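Local coordinates for protein putative tetR-family transcriptional regulator (Streptomyces coelicolor, PDB 3FIW) that probably binds DNA at cis-regulatory sites as a TetR-family transcription factor, through an N-terminal helix-turn-helix domain, at residues A[55-59]-A[60-64]; A[126-130]-A[131-135]. All coordinates share one frame; numbering follows the deposited sequence.

Contact 1. Residues A[55-59]-A[60-64]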
loop_
_atom_site.group_PDB
_atom_site.type_symbol
_atom_site.label_atom_id
_atom_site.label_comp_id
_atom_site.label_asym_id
_atom_site.label_seq_id
_atom_site.Cartn_x
_atom_site.Cartn_y
_atom_site.Cartn_z
ATOM N N LEU A 55 28.075 -2.267 13.360
ATOM C CA LEU A 55 28.960 -1.101 13.472
ATOM C C LEU A 55 30.196 -1.429 14.303
ATOM O O LEU A 55 31.168 -0.700 14.250
ATOM C CB LEU A 55 28.206 0.103 14.076
ATOM C CG LEU A 55 27.125 0.850 13.256
ATOM C CD1 LEU A 55 26.345 1.765 14.140
ATOM C CD2 LEU A 55 27.742 1.666 12.151
ATOM N N GLY A 56 30.136 -2.527 15.060
ATOM C CA GLY A 56 31.164 -2.922 16.012
ATOM C C GLY A 56 31.222 -2.030 17.244
ATOM O O GLY A 56 32.309 -1.762 17.782
ATOM N N VAL A 57 30.074 -1.539 17.702
ATOM C CA VAL A 57 30.060 -0.655 18.872
ATOM C C VAL A 57 29.174 -1.222 19.977
ATOM O O VAL A 57 28.384 -2.161 19.746
ATOM C CB VAL A 57 29.631 0.812 18.527
ATOM C CG1 VAL A 57 30.566 1.429 17.493
ATOM C CG2 VAL A 57 28.185 0.898 18.061
ATOM N N GLU A 58 29.330 -0.658 21.174
ATOM C CA GLU A 58 28.422 -0.907 22.303
ATOM C C GLU A 58 27.028 -0.395 21.979
ATOM O O GLU A 58 26.862 0.756 21.526
ATOM C CB GLU A 58 28.922 -0.197 23.563
ATOM C CG GLU A 58 30.258 -0.731 24.101
ATOM C CD GLU A 58 30.198 -2.226 24.342
ATOM O OE1 GLU A 58 30.787 -2.982 23.531
ATOM O OE2 GLU A 58 29.533 -2.636 25.321
ATOM N N GLN A 59 26.027 -1.241 22.217
ATOM C CA GLN A 59 24.632 -0.862 21.909
ATOM C C GLN A 59 24.137 0.462 22.547
ATOM O O GLN A 59 23.465 1.256 21.858
ATOM C CB GLN A 59 23.655 -2.001 22.203
ATOM C CG GLN A 59 22.239 -1.683 21.743
ATOM C CD GLN A 59 21.209 -2.644 22.285
ATOM O OE1 GLN A 59 20.006 -2.369 22.243
ATOM N NE2 GLN A 59 21.667 -3.783 22.787
ATOM N N PRO A 60 24.429 0.697 23.858
ATOM C CA PRO A 60 24.053 1.996 24.461
ATOM C C PRO A 60 24.644 3.238 23.782
ATOM O O PRO A 60 24.055 4.306 23.848
ATOM C CB PRO A 60 24.566 1.874 25.894
ATOM C CG PRO A 60 24.537 0.382 26.147
ATOM C CD PRO A 60 25.016 -0.206 24.871
ATOM N N SER A 61 25.790 3.111 23.127
ATOM C CA SER A 61 26.330 4.222 22.359
ATOM C C SER A 61 25.411 4.712 21.215
ATOM O O SER A 61 25.552 5.843 20.774
ATOM C CB SER A 61 27.727 3.898 21.832
ATOM O OG SER A 61 27.619 3.185 20.623
ATOM N N LEU A 62 24.483 3.866 20.760
ATOM C CA LEU A 62 23.519 4.237 19.733
ATOM C C LEU A 62 22.300 4.971 20.268
ATOM O O LEU A 62 21.691 5.723 19.519
ATOM C CB LEU A 62 23.051 3.020 18.928
ATOM C CG LEU A 62 24.097 2.321 18.052
ATOM C CD1 LEU A 62 23.401 1.244 17.216
ATOM C CD2 LEU A 62 24.896 3.315 17.182
ATOM N N TYR A 63 21.935 4.719 21.527
ATOM C CA TYR A 63 20.945 5.530 22.250
ATOM C C TYR A 63 21.084 7.059 22.012
ATOM O O TYR A 63 20.099 7.775 21.933
ATOM C CB TYR A 63 21.039 5.236 23.783
ATOM C CG TYR A 63 20.038 5.975 24.664
ATOM C CD1 TYR A 63 18.662 5.715 24.584
ATOM C CD2 TYR A 63 20.469 6.927 25.591
ATOM C CE1 TYR A 63 17.732 6.419 25.386
ATOM C CE2 TYR A 63 19.550 7.612 26.411
ATOM C CZ TYR A 63 18.204 7.364 26.298
ATOM O OH TYR A 63 17.321 8.080 27.115
ATOM N N TRP A 64 22.319 7.536 21.899
ATOM C CA TRP A 64 22.622 8.949 21.744
ATOM C C TRP A 64 22.242 9.504 20.382
ATOM O O TRP A 64 22.058 10.737 20.224
ATOM C CB TRP A 64 24.115 9.163 22.053
ATOM C CG TRP A 64 24.399 8.658 23.468
ATOM C CD1 TRP A 64 25.151 7.564 23.832
ATOM C CD2 TRP A 64 23.851 9.188 24.677
ATOM N NE1 TRP A 64 25.119 7.413 25.215
ATOM C CE2 TRP A 64 24.337 8.408 25.746
ATOM C CE3 TRP A 64 22.992 10.254 24.961
ATOM C CZ2 TRP A 64 23.974 8.656 27.066
ATOM C CZ3 TRP A 64 22.671 10.515 26.272
ATOM C CH2 TRP A 64 23.144 9.723 27.302
#
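Q59 O and E58 O of 55-59 turn their carbonyls onto the backbone of 60-64: L62 N donates to Q59 O at 3.0 Å, and S61 N gives E58 O a weaker, bent bond. This is the turn of the predicted helix-turn-helix, where helix 48-55 ends in a Schellman motif at G56 (phi 71°) and the short, weakly bonded helix 60-63 begins, in the place of the recognition helix of TetR-family proteins. The side chain of S61 folds back on the turn. Its chi1 of 85° puts OG between its own backbone N and carbonyl carbon, from where the hydroxyl donates to E58 O at 2.7 Å in the carbonyl plane, a second grip on that oxygen. S61 OG also lies against V57 CG2 (3.5 Å). Q59 extends its chain to touch T48 and R49 of helix 48-55. On the side facing helices 27-41 and 48-55, V30, L51 and A52 pack on the buried L62, which reaches across to the end of helix 48-55: its CD2 touches L55 CD1 at 3.7 Å, the two leucines slanting past one another, while V57 CG2 comes to L62 CD2 at 4.2 Å, these side chains nearly at a right angle.

Contact 2. Residues A[126-130]-A[131-135]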
loop_
_atom_site.group_PDB
_atom_site.type_symbol
_atom_site.label_atom_id
_atom_site.label_comp_id
_atom_site.label_asym_id
_atom_site.label_seq_id
_atom_site.Cartn_x
_atom_site.Cartn_y
_atom_site.Cartn_z
ATOM N N PRO A 126 7.731 9.587 6.016
ATOM C CA PRO A 126 8.725 10.681 5.887
ATOM C C PRO A 126 8.032 11.991 5.598
ATOM O O PRO A 126 6.919 11.996 5.066
ATOM C CB PRO A 126 9.534 10.293 4.648
ATOM C CG PRO A 126 9.335 8.867 4.475
ATOM C CD PRO A 126 7.953 8.541 5.000
ATOM N N THR A 127 8.678 13.106 5.916
ATOM C CA THR A 127 8.052 14.402 5.637
ATOM C C THR A 127 8.525 14.907 4.269
ATOM O O THR A 127 9.726 15.051 4.036
ATOM C CB THR A 127 8.316 15.411 6.774
ATOM O OG1 THR A 127 9.663 15.892 6.691
ATOM C CG2 THR A 127 8.062 14.745 8.188
ATOM N N ALA A 128 7.581 15.125 3.357
ATOM C CA ALA A 128 7.902 15.594 2.010
ATOM C C ALA A 128 8.464 17.025 1.986
ATOM O O ALA A 128 8.082 17.887 2.798
ATOM C CB ALA A 128 6.680 15.484 1.098
ATOM N N ASP A 129 9.387 17.265 1.058
ATOM C CA ASP A 129 9.972 18.591 0.847
ATOM C C ASP A 129 8.902 19.544 0.253
ATOM O O ASP A 129 8.581 19.463 -0.925
ATOM C CB ASP A 129 11.198 18.430 -0.064
ATOM C CG ASP A 129 12.049 19.668 -0.150
ATOM O OD1 ASP A 129 11.530 20.798 0.019
ATOM O OD2 ASP A 129 13.257 19.504 -0.436
ATOM N N LEU A 130 8.334 20.412 1.084
ATOM C CA LEU A 130 7.223 21.290 0.665
ATOM C C LEU A 130 7.598 22.186 -0.522
ATOM O O LEU A 130 6.764 22.505 -1.369
ATOM C CB LEU A 130 6.736 22.161 1.832
ATOM C CG LEU A 130 6.533 21.516 3.216
ATOM C CD1 LEU A 130 6.924 22.492 4.346
ATOM C CD2 LEU A 130 5.119 20.928 3.439
ATOM N N ASP A 131 8.864 22.587 -0.564
ATOM C CA ASP A 131 9.395 23.297 -1.702
ATOM C C ASP A 131 9.274 22.486 -3.020
ATOM O O ASP A 131 8.776 23.014 -4.020
ATOM C CB ASP A 131 10.839 23.729 -1.435
ATOM C CG ASP A 131 11.430 24.519 -2.598
ATOM O OD1 ASP A 131 11.168 25.737 -2.678
ATOM O OD2 ASP A 131 12.145 23.918 -3.440
ATOM N N ARG A 132 9.726 21.222 -2.998
ATOM C CA ARG A 132 9.676 20.308 -4.143
ATOM C C ARG A 132 8.247 19.958 -4.550
ATOM O O ARG A 132 7.940 19.886 -5.739
ATOM C CB ARG A 132 10.441 19.010 -3.848
ATOM C CG ARG A 132 11.950 19.166 -3.834
ATOM C CD ARG A 132 12.650 17.806 -3.754
ATOM N NE ARG A 132 12.505 17.084 -5.009
ATOM C CZ ARG A 132 13.369 17.147 -6.011
ATOM N NH1 ARG A 132 14.474 17.888 -5.896
ATOM N NH2 ARG A 132 13.128 16.464 -7.131
ATOM N N VAL A 133 7.379 19.708 -3.567
ATOM C CA VAL A 133 5.983 19.353 -3.852
ATOM C C VAL A 133 5.300 20.527 -4.567
ATOM O O VAL A 133 4.504 20.324 -5.477
ATOM C CB VAL A 133 5.222 18.947 -2.563
ATOM C CG1 VAL A 133 3.721 18.766 -2.832
ATOM C CG2 VAL A 133 5.830 17.669 -1.943
ATOM N N ARG A 134 5.646 21.749 -4.166
ATOM C CA ARG A 134 5.029 22.956 -4.710
ATOM C C ARG A 134 5.528 23.250 -6.109
ATOM O O ARG A 134 4.775 23.748 -6.936
ATOM C CB ARG A 134 5.302 24.160 -3.795
ATOM C CG ARG A 134 4.638 25.497 -4.206
ATOM C CD ARG A 134 3.132 25.506 -3.896
ATOM N NE ARG A 134 2.256 25.279 -5.060
ATOM C CZ ARG A 134 1.362 24.285 -5.181
ATOM N NH1 ARG A 134 1.194 23.373 -4.212
ATOM N NH2 ARG A 134 0.612 24.208 -6.284
ATOM N N ARG A 135 6.800 22.953 -6.368
ATOM C CA ARG A 135 7.399 23.206 -7.689
ATOM C C ARG A 135 6.832 22.230 -8.753
ATOM O O ARG A 135 6.499 22.635 -9.880
ATOM C CB ARG A 135 8.937 23.150 -7.635
ATOM C CG ARG A 135 9.591 24.243 -6.771
ATOM C CD ARG A 135 10.966 24.651 -7.283
ATOM N NE ARG A 135 11.680 25.433 -6.270
ATOM C CZ ARG A 135 11.928 26.748 -6.331
ATOM N NH1 ARG A 135 11.555 27.488 -7.381
ATOM N NH2 ARG A 135 12.582 27.329 -5.330
#
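D129 and D131 run alongside each other in the same direction at the start of helix 130-142, with their carboxylate planes 46° apart. D129 is the N-cap: a chi1 of -169° swings CG away from the amide nitrogen and brings OD1 to D131 N, a weak capping bond of 3.3 Å. Its carbonyl opens the helical ladder, V133 N donating to D129 O at 2.9 Å. R132 slants past D129, its CG 3.7 Å from D129 OD2, so the aliphatic part of the arginine rests beside the carboxylate while its guanidinium goes elsewhere, NH2 donating to E87 O. Replacing R132 by an alanine is likely to leave E87 O without this donor and to uncover one side of the D129 carboxylate. D131 is engaged by R135 one turn on, whose NE meets D131 OD2 from the syn side at 3.2 Å, in a salt bridge that holds the oxygen at the guanidinium edge. Across the cap, A128 CB packs on V133 CG2 at 3.8 Å, in the N'-to-N4 arrangement of a hydrophobic staple. The segment leads out of the loop after helix 117-123: P126 rests on A77 and Q78 of helix 69-79, and R134 runs to a salt bridge with E147 at the start of helix 147-170.

Overall arrangement
Both contacts are local and lie at the surface, each where a loop gives way to a helix, yet they sit in different parts of the chain: contact 1 in the helix-turn-helix region, contact 2 in the C-terminal domain. Their centres are 33 Å apart and their nearest atoms about 19 Å, so they do not touch. Contact 1 lies farther out, about 28 Å from the chain centre against 12 Å, but includes a buried leucine and combines apolar packing with a serine hydroxyl bond. Contact 2 has no buried residue and its side chains are mostly carboxylates and arginines, with a hydrogen bond to a loop carbonyl and a salt bridge to helix 147-170. The elements joined differ too: helices 48-55 and 60-63 in one, the beginning of helix 130-142 in the other.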